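Local structure of hypothetical hydrolase (3TC9) at residues I84-D87 / E88-I92; D389-L392 / R393-A396. The protein is of unknown function but is probably an auxiliary nutrient-binding protein, with an immunoglobulin-like IPT/TIG domain joined to a six-bladed beta-propeller. One frame throughout, in Å; residues are numbered along the deposited sequence.

Contact 1: residues I84-D87 / E88-I92; sequences ILND and EGEEI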
ATOM      1  N   ILE B  84     -28.390 -25.524 -22.273  1.00 29.35           N
ATOM      2  CA  ILE B  84     -28.572 -26.956 -22.510  1.00 29.37           C
ATOM      3  C   ILE B  84     -28.298 -27.128 -24.021  1.00 31.88           C
ATOM      4  O   ILE B  84     -28.730 -26.307 -24.852  1.00 31.81           O
ATOM      5  CB  ILE B  84     -29.952 -27.535 -22.039  1.00 33.54           C
ATOM      6  CG1 ILE B  84     -30.213 -27.279 -20.536  1.00 33.58           C
ATOM      7  CG2 ILE B  84     -30.102 -29.030 -22.382  1.00 34.03           C
ATOM      8  CD1 ILE B  84     -29.191 -27.785 -19.489  1.00 33.22           C
ATOM      9  N   LEU B  85     -27.507 -28.124 -24.350  1.00 29.32           N
ATOM     10  CA  LEU B  85     -27.100 -28.386 -25.738  1.00 29.71           C
ATOM     11  C   LEU B  85     -27.723 -29.643 -26.288  1.00 35.02           C
ATOM     12  O   LEU B  85     -28.215 -30.479 -25.538  1.00 35.95           O
ATOM     13  CB  LEU B  85     -25.556 -28.531 -25.812  1.00 28.22           C
ATOM     14  CG  LEU B  85     -24.720 -27.525 -25.023  1.00 31.13           C
ATOM     15  CD1 LEU B  85     -23.301 -27.988 -24.949  1.00 31.05           C
ATOM     16  CD2 LEU B  85     -24.767 -26.138 -25.664  1.00 32.59           C
ATOM     17  N   ASN B  86     -27.677 -29.780 -27.612  1.00 32.22           N
ATOM     18  CA  ASN B  86     -28.083 -30.978 -28.318  1.00 33.38           C
ATOM     19  C   ASN B  86     -26.805 -31.831 -28.530  1.00 38.07           C
ATOM     20  O   ASN B  86     -25.736 -31.449 -28.040  1.00 36.74           O
ATOM     21  CB  ASN B  86     -28.829 -30.629 -29.646  1.00 31.00           C
ATOM     22  CG  ASN B  86     -28.042 -29.900 -30.718  1.00 44.94           C
ATOM     23  OD1 ASN B  86     -26.805 -29.837 -30.728  1.00 38.09           O
ATOM     24  ND2 ASN B  86     -28.753 -29.416 -31.719  1.00 40.67           N
ATOM     25  N   ASP B  87     -26.911 -32.973 -29.224  1.00 39.46           N
ATOM     26  CA  ASP B  87     -25.784 -33.898 -29.461  1.00 40.62           C
ATOM     27  C   ASP B  87     -24.629 -33.244 -30.225  1.00 44.75           C
ATOM     28  O   ASP B  87     -23.466 -33.586 -29.998  1.00 46.01           O
ATOM     29  CB  ASP B  87     -26.248 -35.136 -30.242  1.00 44.37           C
ATOM     30  CG  ASP B  87     -27.284 -36.025 -29.565  1.00 62.90           C
ATOM     31  OD1 ASP B  87     -27.453 -35.916 -28.332  1.00 61.09           O
ATOM     32  OD2 ASP B  87     -27.927 -36.835 -30.274  1.00 76.22           O
ATOM     33  N   GLU B  88     -24.955 -32.266 -31.079  1.00 39.32           N
ATOM     34  CA  GLU B  88     -24.005 -31.551 -31.928  1.00 37.95           C
ATOM     35  C   GLU B  88     -23.394 -30.325 -31.222  1.00 41.02           C
ATOM     36  O   GLU B  88     -22.622 -29.606 -31.842  1.00 40.79           O
ATOM     37  CB  GLU B  88     -24.692 -31.145 -33.246  1.00 39.80           C
ATOM     38  CG  GLU B  88     -25.300 -32.314 -34.033  1.00 42.79           C
ATOM     39  CD  GLU B  88     -26.569 -32.919 -33.449  1.00 52.68           C
ATOM     40  OE1 GLU B  88     -27.385 -32.158 -32.885  1.00 43.83           O
ATOM     41  OE2 GLU B  88     -26.749 -34.152 -33.552  1.00 44.25           O
ATOM     42  N   GLY B  89     -23.711 -30.124 -29.938  1.00 36.81           N
ATOM     43  CA  GLY B  89     -23.187 -29.017 -29.145  1.00 34.71           C
ATOM     44  C   GLY B  89     -23.864 -27.674 -29.372  1.00 40.32           C
ATOM     45  O   GLY B  89     -23.365 -26.652 -28.897  1.00 40.44           O
ATOM     46  N   GLU B  90     -25.005 -27.633 -30.090  1.00 37.50           N
ATOM     47  CA  GLU B  90     -25.700 -26.357 -30.291  1.00 37.62           C
ATOM     48  C   GLU B  90     -26.645 -26.098 -29.117  1.00 41.85           C
ATOM     49  O   GLU B  90     -27.231 -27.033 -28.581  1.00 41.93           O
ATOM     50  CB  GLU B  90     -26.478 -26.280 -31.607  1.00 39.64           C
ATOM     51  CG  GLU B  90     -25.810 -26.912 -32.815  1.00 55.64           C
ATOM     52  CD  GLU B  90     -26.765 -27.206 -33.957  1.00 69.88           C
ATOM     53  OE1 GLU B  90     -27.052 -26.261 -34.717  1.00 63.56           O
ATOM     54  OE2 GLU B  90     -27.178 -28.378 -34.132  1.00 69.99           O
ATOM     55  N   GLU B  91     -26.792 -24.833 -28.737  1.00 37.91           N
ATOM     56  CA  GLU B  91     -27.666 -24.381 -27.650  1.00 37.74           C
ATOM     57  C   GLU B  91     -29.138 -24.586 -28.017  1.00 41.09           C
ATOM     58  O   GLU B  91     -29.571 -24.144 -29.078  1.00 40.61           O
ATOM     59  CB  GLU B  91     -27.394 -22.895 -27.343  1.00 38.88           C
ATOM     60  CG  GLU B  91     -25.992 -22.640 -26.788  1.00 48.71           C
ATOM     61  CD  GLU B  91     -25.540 -21.186 -26.699  1.00 62.83           C
ATOM     62  OE1 GLU B  91     -26.347 -20.275 -26.984  1.00 56.09           O
ATOM     63  OE2 GLU B  91     -24.346 -20.959 -26.411  1.00 50.69           O
ATOM     64  N   ILE B  92     -29.898 -25.297 -27.162  1.00 38.06           N
ATOM     65  CA  ILE B  92     -31.322 -25.519 -27.401  1.00 38.57           C
ATOM     66  C   ILE B  92     -32.183 -24.816 -26.330  1.00 42.39           C
ATOM     67  O   ILE B  92     -33.381 -24.667 -26.523  1.00 44.61           O
ATOM     68  CB  ILE B  92     -31.699 -27.022 -27.573  1.00 41.44           C
ATOM     69  CG1 ILE B  92     -31.168 -27.917 -26.418  1.00 38.36           C
ATOM     70  CG2 ILE B  92     -31.267 -27.490 -28.973  1.00 41.58           C
ATOM     71  CD1 ILE B  92     -31.695 -29.317 -26.410  1.00 46.58           C
TER
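Three hydrogen bonds tie Asn86 to Glu90 at the end of a beta hairpin. The backbone bonds set the frame. Asn86 N donates to Glu90 O, and Gly89 N returns a bond to Asn86 O at 3.1 Å. This is a type I turn from Asn86 to Gly89 followed by a G1 bulge, with Gly89 at positive phi. Ile92 N then reaches Ile84 O at 2.8 Å in an almost straight bond.

The Asn86 amide is the second polar element. Its CG sits between the backbone N and the carbonyl carbon (chi1 64°), which swings the amide back over the turn. OD1 accepts from Glu90 N at 2.9 Å, with the donor above the carbonyl plane, and more weakly from Glu88 N. ND2 donates to Glu90 OE2 at 3.1 Å. That bond is straight (171°) and lies close to the amide plane, but it meets the carboxylate from above its plane. With an alanine here, Glu90 N would probably lose this acceptor and the Glu90 carboxylate its fixing partner.

Apolar contacts are few. Ile84 CG2 lies 4.3 Å from Ile92 CG1. Two side contacts add to it: Leu85 CD2 lies 3.9 Å from Glu91 CG, and Ile92 CG2 touches Asn86 CB at 4.0 Å.

The turn joins strands 80-85 and 91-96, the latter an outermost strand of the IPT/TIG sheet within this chain. Strand 48-52 lies on the other side of strand 80-85. Lys49 pairs with Glu91 and Lys47 with Asp87, while Phe12 packs on Ile84 and Ile92.

Contact 2: residues D389-L392 / R393-A396; sequences DGDL and RQEA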
ATOM      1  N   ASP B 389       3.588 -24.094 -12.796  1.00 30.37           N
ATOM      2  CA  ASP B 389       3.007 -22.769 -12.580  1.00 30.47           C
ATOM      3  C   ASP B 389       1.711 -22.953 -11.779  1.00 31.73           C
ATOM      4  O   ASP B 389       1.336 -24.092 -11.509  1.00 29.88           O
ATOM      5  CB  ASP B 389       2.781 -22.040 -13.932  1.00 32.19           C
ATOM      6  CG  ASP B 389       4.049 -21.498 -14.630  1.00 47.69           C
ATOM      7  OD1 ASP B 389       5.024 -21.118 -13.917  1.00 46.50           O
ATOM      8  OD2 ASP B 389       4.013 -21.319 -15.866  1.00 56.48           O
ATOM      9  N   GLY B 390       1.088 -21.857 -11.342  1.00 30.69           N
ATOM     10  CA  GLY B 390      -0.168 -21.919 -10.590  1.00 30.45           C
ATOM     11  C   GLY B 390      -0.133 -21.479  -9.152  1.00 34.22           C
ATOM     12  O   GLY B 390       0.644 -20.587  -8.783  1.00 32.27           O
ATOM     13  N   ASP B 391      -1.033 -22.088  -8.330  1.00 32.34           N
ATOM     14  CA  ASP B 391      -1.158 -21.797  -6.904  1.00 32.47           C
ATOM     15  C   ASP B 391       0.230 -21.879  -6.217  1.00 35.71           C
ATOM     16  O   ASP B 391       0.917 -22.904  -6.319  1.00 35.33           O
ATOM     17  CB  ASP B 391      -2.168 -22.747  -6.227  1.00 34.84           C
ATOM     18  CG  ASP B 391      -2.470 -22.362  -4.778  1.00 51.98           C
ATOM     19  OD1 ASP B 391      -1.673 -22.734  -3.878  1.00 53.69           O
ATOM     20  OD2 ASP B 391      -3.454 -21.621  -4.547  1.00 56.63           O
ATOM     21  N   LEU B 392       0.620 -20.782  -5.538  1.00 32.67           N
ATOM     22  CA  LEU B 392       1.913 -20.598  -4.843  1.00 32.83           C
ATOM     23  C   LEU B 392       2.336 -21.788  -3.989  1.00 36.86           C
ATOM     24  O   LEU B 392       3.478 -22.205  -4.094  1.00 38.06           O
ATOM     25  CB  LEU B 392       1.851 -19.351  -3.957  1.00 32.75           C
ATOM     26  CG  LEU B 392       2.354 -18.044  -4.579  1.00 36.24           C
ATOM     27  CD1 LEU B 392       1.634 -17.725  -5.858  1.00 35.75           C
ATOM     28  CD2 LEU B 392       2.166 -16.885  -3.597  1.00 34.94           C
ATOM     29  N   ARG B 393       1.422 -22.369  -3.198  1.00 32.84           N
ATOM     30  CA  ARG B 393       1.752 -23.478  -2.317  1.00 32.21           C
ATOM     31  C   ARG B 393       1.218 -24.832  -2.758  1.00 37.24           C
ATOM     32  O   ARG B 393       1.839 -25.828  -2.446  1.00 37.75           O
ATOM     33  CB  ARG B 393       1.265 -23.185  -0.894  1.00 29.47           C
ATOM     34  CG  ARG B 393       1.949 -21.976  -0.242  1.00 34.01           C
ATOM     35  CD  ARG B 393       3.452 -22.094  -0.055  1.00 33.72           C
ATOM     36  NE  ARG B 393       3.855 -23.311   0.665  1.00 39.13           N
ATOM     37  CZ  ARG B 393       3.916 -23.427   1.986  1.00 52.21           C
ATOM     38  NH1 ARG B 393       3.612 -22.392   2.768  1.00 44.57           N
ATOM     39  NH2 ARG B 393       4.278 -24.575   2.539  1.00 38.63           N
ATOM     40  N   GLN B 394       0.077 -24.884  -3.458  1.00 36.59           N
ATOM     41  CA  GLN B 394      -0.564 -26.141  -3.891  1.00 34.99           C
ATOM     42  C   GLN B 394      -0.041 -26.713  -5.209  1.00 36.14           C
ATOM     43  O   GLN B 394       0.033 -27.934  -5.330  1.00 35.54           O
ATOM     44  CB  GLN B 394      -2.088 -25.958  -3.991  1.00 35.44           C
ATOM     45  CG  GLN B 394      -2.794 -25.719  -2.638  1.00 33.29           C
ATOM     46  CD  GLN B 394      -2.350 -26.737  -1.599  1.00 67.29           C
ATOM     47  OE1 GLN B 394      -2.647 -27.952  -1.689  1.00 66.23           O
ATOM     48  NE2 GLN B 394      -1.585 -26.283  -0.626  1.00 55.82           N
ATOM     49  N   GLU B 395       0.365 -25.863  -6.156  1.00 32.51           N
ATOM     50  CA  GLU B 395       0.781 -26.304  -7.492  1.00 32.87           C
ATOM     51  C   GLU B 395       2.206 -25.941  -7.878  1.00 37.50           C
ATOM     52  O   GLU B 395       2.922 -26.786  -8.441  1.00 36.44           O
ATOM     53  CB  GLU B 395      -0.161 -25.688  -8.570  1.00 33.47           C
ATOM     54  CG  GLU B 395      -1.625 -26.073  -8.430  1.00 37.09           C
ATOM     55  CD  GLU B 395      -2.566 -25.521  -9.490  1.00 57.39           C
ATOM     56  OE1 GLU B 395      -2.550 -24.288  -9.729  1.00 40.65           O
ATOM     57  OE2 GLU B 395      -3.396 -26.312 -10.004  1.00 43.63           O
ATOM     58  N   ALA B 396       2.598 -24.682  -7.642  1.00 33.59           N
ATOM     59  CA  ALA B 396       3.879 -24.149  -8.105  1.00 34.14           C
ATOM     60  C   ALA B 396       5.130 -24.918  -7.620  1.00 38.22           C
ATOM     61  O   ALA B 396       5.212 -25.333  -6.464  1.00 38.20           O
ATOM     62  CB  ALA B 396       4.004 -22.689  -7.722  1.00 34.55           C
TER
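Asp391 receives four backbone N-H groups from the loop that follows it, two on its side chain and two on its carbonyl. This is the tight part of the contact. OD1 accepts from Gln394 N at 2.8 Å on the anti side of the carboxylate. It also accepts from Arg393 N at 3.2 Å, which comes from above the carboxylate plane. The side chain is swung forward over the loop, with CG anti to the backbone N (chi1 -172°). Asp391 O takes Ala396 N at 2.8 Å and Glu395 N at 3.0 Å, from opposite faces of the carbonyl plane. Together these bonds make an Asx motif. It resembles a helix N-cap, but no regular helix follows. Ala396 is buried. Its CB lies 3.4 Å from Asp391 O and also packs on Val109. Leu392 faces away from the loop, onto Met107, Val109 and Phe376.

The other side is looser and more open. Gln394 is exposed; its CB and CG run alongside the Asp391 carboxylate, pointing the same way, and CB lies 3.3 Å from OD1. Glu395 is also exposed. Its extended chain reaches back so that OE1 accepts from Asp391 N at 3.0 Å through its anti lone pair, in a nearly straight bond (N-H...O 168°). OE1 also lies 3.5 Å from Gly390 CA, where a side chain would collide with it.

Asp391 OD2 forms a salt bridge with Lys106. Two N-H groups on OD1 and the Lys106 ammonium on OD2 probably ease the negative charge of this carboxylate. The bonds at both ends of Asp391 fix the loop's path with little apolar packing between its own side chains.

Overall arrangement
Contact 1 comes first along the chain and closes well before contact 2 opens. Their centres lie 35 Å apart, with nearest atoms about 25 Å apart, and they do not touch. They share no sheet. Contact 1 ends the hairpin of strands 80-85 and 91-96 in the IPT/TIG domain, its centre about 45 Å from the centre of the chain. Contact 2 takes in the short, weakly bonded strand 390-391 and the loop after it. Strand 107-113 pairs with strand 390-391. Contact 2 thus sits in a propeller sheet that brings this early strand together with strands near the C-terminus, 401-407, 412-417 and 422-428, while contact 1 belongs to the outlying domain.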